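Local atomic coordinates of ArsR family transcriptional regulator (Staphylococcus aureus, PDB entry 6CDB), a protein that acts as a zinc- and cobalt-responsive transcriptional repressor, probably binding DNA through a winged helix-turn-helix domain of the ArsR family. Residues R28-E33 and H47-S52; L66-A71 and I85-M90. The protein carries 1 engineered substitution. All coordinates share one frame; numbering follows the deposited sequence.

Interaction 1: residues R28-E33 and H47-S52; sequences RIRIME and HQLNLS
At the turn of the helix-turn-helix, Arg30 on helix 26-37 grips the carbonyl of Leu49, where helix 42-49 ends. Both terminal nitrogens converge end-on on one atom: Arg30 NH1 lies 3.1 Å from Leu49 O, in the carbonyl plane and on a lone pair, while Arg30 NH2 comes to 3.2 Å from Leu49 O, tilted 21° from that plane. Neither bond is straight, as expected when two N-H groups share an acceptor. A water bridges the same pair, accepting from Arg30 NH2 at 2.7 Å and donating to Leu49 O at 2.9 Å; water and carbonyl share one N-H of NH2. Bends at chi2 and chi3 turn the arginine chain so that one guanidinium face lies against Leu49 CB, 3.7 Å from Arg30 NH1. Leu51 CD2 meets Arg30 NH2 obliquely at 3.6 Å, and Asn27 OD1 takes a further hydrogen bond from this nitrogen, fixing the rotation of the group. Beside the polar clamp, Leu49 CD1 packs on Ile31 CG1 at 3.7 Å, the two side chains crossing at about a right angle. Leu34 also touches Leu49, and Leu60 of helix 53-65 touches Ile31. Asn50, with positive phi, breaks the helix, and Ser52 caps the next one. This is the turn of a helix-turn-helix, braced here by an arginine from the preceding helix.

Interaction 2: residues L66-A71 and I85-M90; sequences LHLVKA and IHVATM. Engineered in segment 66-71: Leu66 (natural residue Val). With ZN (zinc ion), chain C.
Val87, in the first turn of helix 85-99, lies against the backbone of His67 and Leu68, where the chain leaves helix 53-65 for strand 69-74. Its two methyls divide the work. Val87 CG1, anti to the backbone N (chi1 -179°), approaches Leu68 O to 3.5 Å, whereas Val87 CG2, beside the backbone N, faces His67 O at 4.0 Å and Leu68 CD2 at 4.1 Å. Leu68 holds CG beside its own backbone N (chi1 -63°) and extends CD2 to Val87, crossing it at about a right angle. No hydrogen bond joins the segments, and the contact is buried: methyl groups rest on two carbonyl oxygens, with one apolar side-chain pair, and Met32 of helix 26-37 packs against both Leu68 and Val87. His67, at positive phi, is the C-prime residue of a Schellman motif ending helix 53-65, with Leu68 N bonded to Leu63 O.

His86, one residue before Val87, carries its ring to the zinc and the second subunit. His86 ND1 binds zinc at 2.0 Å, and Ile85 CG2 sits 4.0 Å above one face of the His86 ring, offset toward the rim. Asp84 of the same chain and His97 and His100 of the second subunit complete the metal site. His97 of the second subunit also hydrogen-bonds through NE2 to His67 O, so the carbonyl under Val87 CG2 is a second-shell partner of the zinc ligands. One turn on, Thr89 OG1 and N both bond to Ile85 O, from opposite faces of its plane; the hydroxyl lies 2.8 Å from that oxygen. The arrangement is that of an intersubunit zinc site in an ArsR-family dimer, with His97 of the second subunit linking it to the C-terminal end of helix 53-65, the probable recognition helix.

Overall arrangement
After helix 10-23, the chain enters helix 26-37, and interaction 1 closes the loop through the rest of that helix, strand 40-41 and helix 42-49. Helix 53-65 follows, and only beyond it does interaction 2 open, spanning the hairpin of strands 69-74 and 77-82 before helix 85-99. The contacts stand in series, neither nested nor crossed, their centres about 16 Å apart. Met32 of 28-33 joins them, with its CE 3.7 Å from Val87 CG1 and its SD 3.8 Å from Val69 CG1. Interaction 1 ties helix 26-37 to the turn of the helix-turn-helix, interaction 2 fastens the wing base to the C-terminal helix, and both reach the second subunit.

Interaction 1: residues R28-E33 and H47-S52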
loop_
_atom_site.group_PDB
_atom_site.type_symbol
_atom_site.label_atom_id
_atom_site.label_comp_id
_atom_site.label_asym_id
_atom_site.label_seq_id
_atom_site.Cartn_x
_atom_site.Cartn_y
_atom_site.Cartn_z
ATOM N N ARG A 28 -5.689 -10.642 -3.927
ATOM C CA ARG A 28 -5.720 -10.106 -2.569
ATOM C C ARG A 28 -6.298 -8.698 -2.547
ATOM O O ARG A 28 -7.027 -8.342 -1.621
ATOM C CB ARG A 28 -4.323 -10.109 -1.949
ATOM C CG ARG A 28 -3.842 -11.487 -1.553
ATOM C CD ARG A 28 -2.609 -11.416 -0.663
ATOM N NE ARG A 28 -1.935 -12.703 -0.713
ATOM C CZ ARG A 28 -0.735 -12.896 -1.236
ATOM N NH1 ARG A 28 -0.030 -11.864 -1.697
ATOM N NH2 ARG A 28 -0.230 -14.125 -1.261
ATOM N N ILE A 29 -5.985 -7.884 -3.556
ATOM C CA ILE A 29 -6.613 -6.571 -3.657
ATOM C C ILE A 29 -8.122 -6.710 -3.863
ATOM O O ILE A 29 -8.911 -5.930 -3.317
ATOM C CB ILE A 29 -5.947 -5.756 -4.780
ATOM C CG1 ILE A 29 -4.539 -5.315 -4.342
ATOM C CG2 ILE A 29 -6.801 -4.547 -5.163
ATOM C CD1 ILE A 29 -4.527 -4.576 -2.988
ATOM N N ARG A 30 -8.551 -7.710 -4.640
ATOM C CA ARG A 30 -9.988 -7.888 -4.849
ATOM C C ARG A 30 -10.683 -8.299 -3.558
ATOM O O ARG A 30 -11.785 -7.811 -3.238
ATOM C CB ARG A 30 -10.239 -8.922 -5.952
ATOM C CG ARG A 30 -9.965 -8.409 -7.358
ATOM C CD ARG A 30 -10.899 -9.100 -8.341
ATOM N NE ARG A 30 -10.584 -10.514 -8.452
ATOM C CZ ARG A 30 -11.464 -11.482 -8.713
ATOM N NH1 ARG A 30 -12.763 -11.215 -8.887
ATOM N NH2 ARG A 30 -11.033 -12.728 -8.789
ATOM N N ILE A 31 -10.059 -9.199 -2.803
ATOM C CA ILE A 31 -10.597 -9.576 -1.500
ATOM C C ILE A 31 -10.674 -8.354 -0.587
ATOM O O ILE A 31 -11.694 -8.112 0.076
ATOM C CB ILE A 31 -9.738 -10.690 -0.877
ATOM C CG1 ILE A 31 -9.812 -11.970 -1.726
ATOM C CG2 ILE A 31 -10.141 -10.932 0.581
ATOM C CD1 ILE A 31 -8.854 -13.053 -1.273
ATOM N N MET A 32 -9.591 -7.565 -0.537
ATOM C CA MET A 32 -9.558 -6.418 0.369
ATOM C C MET A 32 -10.591 -5.373 -0.019
ATOM O O MET A 32 -11.205 -4.752 0.851
ATOM C CB MET A 32 -8.170 -5.782 0.383
ATOM C CG MET A 32 -7.056 -6.658 0.943
ATOM S SD MET A 32 -7.086 -6.835 2.725
ATOM C CE MET A 32 -6.356 -5.253 3.179
ATOM N N GLU A 33 -10.773 -5.133 -1.317
ATOM C CA GLU A 33 -11.780 -4.165 -1.734
ATOM C C GLU A 33 -13.184 -4.653 -1.369
ATOM O O GLU A 33 -14.010 -3.873 -0.864
ATOM C CB GLU A 33 -11.636 -3.896 -3.232
ATOM C CG GLU A 33 -12.390 -2.673 -3.744
ATOM C CD GLU A 33 -13.820 -2.988 -4.132
ATOM O OE1 GLU A 33 -14.089 -4.159 -4.470
ATOM O OE2 GLU A 33 -14.667 -2.073 -4.086
ATOM N N HIS A 47 -17.643 -16.945 -3.491
ATOM C CA HIS A 47 -18.714 -16.882 -4.483
ATOM C C HIS A 47 -18.681 -15.569 -5.259
ATOM O O HIS A 47 -18.756 -15.560 -6.493
ATOM C CB HIS A 47 -20.062 -17.054 -3.797
ATOM C CG HIS A 47 -21.224 -16.925 -4.727
ATOM N ND1 HIS A 47 -22.045 -15.819 -4.742
ATOM C CD2 HIS A 47 -21.687 -17.754 -5.691
ATOM C CE1 HIS A 47 -22.982 -15.983 -5.658
ATOM N NE2 HIS A 47 -22.787 -17.148 -6.250
ATOM N N GLN A 48 -18.547 -14.447 -4.549
ATOM C CA GLN A 48 -18.606 -13.140 -5.195
ATOM C C GLN A 48 -17.447 -12.935 -6.165
ATOM O O GLN A 48 -17.644 -12.390 -7.258
ATOM C CB GLN A 48 -18.624 -12.034 -4.133
ATOM C CG GLN A 48 -19.019 -10.662 -4.668
ATOM C CD GLN A 48 -20.129 -10.738 -5.724
ATOM O OE1 GLN A 48 -21.300 -10.980 -5.404
ATOM N NE2 GLN A 48 -19.754 -10.538 -6.995
ATOM N N LEU A 49 -16.233 -13.351 -5.788
ATOM C CA LEU A 49 -15.059 -13.111 -6.630
ATOM C C LEU A 49 -14.764 -14.252 -7.601
ATOM O O LEU A 49 -13.877 -14.111 -8.443
ATOM C CB LEU A 49 -13.816 -12.848 -5.754
ATOM C CG LEU A 49 -13.962 -11.674 -4.783
ATOM C CD1 LEU A 49 -12.723 -11.518 -3.905
ATOM C CD2 LEU A 49 -14.245 -10.381 -5.546
ATOM N N ASN A 50 -15.495 -15.358 -7.518
ATOM C CA ASN A 50 -15.223 -16.549 -8.324
ATOM C C ASN A 50 -13.802 -17.054 -8.074
ATOM O O ASN A 50 -12.994 -17.237 -8.994
ATOM C CB ASN A 50 -15.480 -16.304 -9.813
ATOM C CG ASN A 50 -15.642 -17.601 -10.586
ATOM O OD1 ASN A 50 -14.961 -17.847 -11.582
ATOM N ND2 ASN A 50 -16.530 -18.455 -10.103
ATOM N N LEU A 51 -13.508 -17.272 -6.797
ATOM C CA LEU A 51 -12.269 -17.859 -6.317
ATOM C C LEU A 51 -12.635 -19.037 -5.428
ATOM O O LEU A 51 -13.675 -19.022 -4.766
ATOM C CB LEU A 51 -11.431 -16.824 -5.535
ATOM C CG LEU A 51 -11.055 -15.574 -6.335
ATOM C CD1 LEU A 51 -10.459 -14.473 -5.444
ATOM C CD2 LEU A 51 -10.082 -15.971 -7.471
ATOM N N SER A 52 -11.807 -20.072 -5.430
ATOM C CA SER A 52 -12.131 -21.227 -4.608
ATOM C C SER A 52 -12.048 -20.867 -3.127
ATOM O O SER A 52 -11.358 -19.928 -2.727
ATOM C CB SER A 52 -11.193 -22.392 -4.922
ATOM O OG SER A 52 -9.924 -22.189 -4.339
HETATM O O HOH W 1 -11.826 -14.842 -10.332
#

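Interaction 2: residues L66-A71 and I85-M90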
loop_
_atom_site.group_PDB
_atom_site.type_symbol
_atom_site.label_atom_id
_atom_site.label_comp_id
_atom_site.label_asym_id
_atom_site.label_seq_id
_atom_site.Cartn_x
_atom_site.Cartn_y
_atom_site.Cartn_z
ATOM N N LEU A 66 -0.579 -10.514 8.934
ATOM C CA LEU A 66 -0.033 -9.171 8.827
ATOM C C LEU A 66 -0.973 -8.115 9.387
ATOM O O LEU A 66 -0.740 -6.922 9.176
ATOM C CB LEU A 66 0.304 -8.850 7.371
ATOM C CG LEU A 66 1.422 -9.709 6.783
ATOM C CD1 LEU A 66 1.574 -9.399 5.319
ATOM C CD2 LEU A 66 2.723 -9.468 7.511
ATOM N N HIS A 67 -2.025 -8.530 10.094
ATOM C CA HIS A 67 -2.968 -7.612 10.732
ATOM C C HIS A 67 -3.641 -6.707 9.716
ATOM O O HIS A 67 -3.935 -5.547 10.003
ATOM C CB HIS A 67 -2.297 -6.778 11.827
ATOM C CG HIS A 67 -1.669 -7.609 12.898
ATOM N ND1 HIS A 67 -2.413 -8.302 13.831
ATOM C CD2 HIS A 67 -0.373 -7.886 13.166
ATOM C CE1 HIS A 67 -1.599 -8.966 14.632
ATOM N NE2 HIS A 67 -0.357 -8.730 14.251
ATOM N N LEU A 68 -3.904 -7.238 8.527
ATOM C CA LEU A 68 -4.640 -6.504 7.506
ATOM C C LEU A 68 -6.125 -6.851 7.473
ATOM O O LEU A 68 -6.934 -6.019 7.049
ATOM C CB LEU A 68 -4.006 -6.752 6.129
ATOM C CG LEU A 68 -2.555 -6.233 6.061
ATOM C CD1 LEU A 68 -1.935 -6.561 4.722
ATOM C CD2 LEU A 68 -2.507 -4.734 6.338
ATOM N N VAL A 69 -6.501 -8.061 7.899
ATOM C CA VAL A 69 -7.894 -8.423 8.125
ATOM C C VAL A 69 -7.985 -9.054 9.504
ATOM O O VAL A 69 -6.991 -9.498 10.074
ATOM C CB VAL A 69 -8.447 -9.401 7.063
ATOM C CG1 VAL A 69 -8.380 -8.777 5.677
ATOM C CG2 VAL A 69 -7.676 -10.730 7.108
ATOM N N LYS A 70 -9.195 -9.071 10.047
ATOM C CA LYS A 70 -9.485 -9.804 11.268
ATOM C C LYS A 70 -10.754 -10.607 11.035
ATOM O O LYS A 70 -11.471 -10.400 10.044
ATOM C CB LYS A 70 -9.646 -8.864 12.465
ATOM C CG LYS A 70 -10.840 -7.926 12.323
ATOM C CD LYS A 70 -10.952 -6.983 13.511
ATOM C CE LYS A 70 -12.182 -6.097 13.380
ATOM N NZ LYS A 70 -12.212 -5.442 12.043
ATOM N N ALA A 71 -11.044 -11.529 11.959
ATOM C CA ALA A 71 -12.203 -12.400 11.805
ATOM C C ALA A 71 -12.915 -12.598 13.137
ATOM O O ALA A 71 -12.281 -12.647 14.193
ATOM C CB ALA A 71 -11.802 -13.760 11.218
ATOM N N ILE A 85 -9.295 1.045 10.953
ATOM C CA ILE A 85 -9.518 2.183 10.068
ATOM C C ILE A 85 -8.261 2.559 9.273
ATOM O O ILE A 85 -8.364 3.163 8.197
ATOM C CB ILE A 85 -10.033 3.377 10.886
ATOM C CG1 ILE A 85 -10.571 4.435 9.932
ATOM C CG2 ILE A 85 -8.908 3.949 11.759
ATOM C CD1 ILE A 85 -10.496 5.832 10.486
ATOM N N HIS A 86 -7.062 2.270 9.788
ATOM C CA HIS A 86 -5.864 2.586 9.015
ATOM C C HIS A 86 -5.796 1.747 7.747
ATOM O O HIS A 86 -5.399 2.242 6.685
ATOM C CB HIS A 86 -4.609 2.373 9.865
ATOM C CG HIS A 86 -4.715 2.977 11.231
ATOM N ND1 HIS A 86 -4.637 2.229 12.386
ATOM C CD2 HIS A 86 -4.947 4.253 11.623
ATOM C CE1 HIS A 86 -4.786 3.021 13.433
ATOM N NE2 HIS A 86 -4.983 4.252 12.997
ATOM N N VAL A 87 -6.169 0.473 7.847
ATOM C CA VAL A 87 -6.154 -0.401 6.676
ATOM C C VAL A 87 -7.204 0.046 5.665
ATOM O O VAL A 87 -6.913 0.189 4.469
ATOM C CB VAL A 87 -6.350 -1.863 7.111
ATOM C CG1 VAL A 87 -6.313 -2.804 5.896
ATOM C CG2 VAL A 87 -5.269 -2.256 8.113
ATOM N N ALA A 88 -8.428 0.326 6.138
ATOM C CA ALA A 88 -9.469 0.830 5.245
ATOM C C ALA A 88 -9.039 2.126 4.579
ATOM O O ALA A 88 -9.258 2.320 3.373
ATOM C CB ALA A 88 -10.781 1.032 6.009
ATOM N N THR A 89 -8.419 3.027 5.345
ATOM C CA THR A 89 -8.057 4.321 4.786
ATOM C C THR A 89 -6.950 4.162 3.753
ATOM O O THR A 89 -7.058 4.674 2.633
ATOM C CB THR A 89 -7.640 5.291 5.894
ATOM O OG1 THR A 89 -8.756 5.537 6.775
ATOM C CG2 THR A 89 -7.190 6.602 5.291
ATOM N N MET A 90 -5.882 3.443 4.113
ATOM C CA MET A 90 -4.824 3.119 3.159
ATOM C C MET A 90 -5.393 2.612 1.835
ATOM O O MET A 90 -5.061 3.132 0.757
ATOM C CB MET A 90 -3.897 2.076 3.783
ATOM C CG MET A 90 -2.744 1.613 2.897
ATOM S SD MET A 90 -1.960 0.157 3.615
ATOM C CE MET A 90 -2.462 0.357 5.322
HETATM ZN ZN ZN C . -4.196 0.250 12.666
#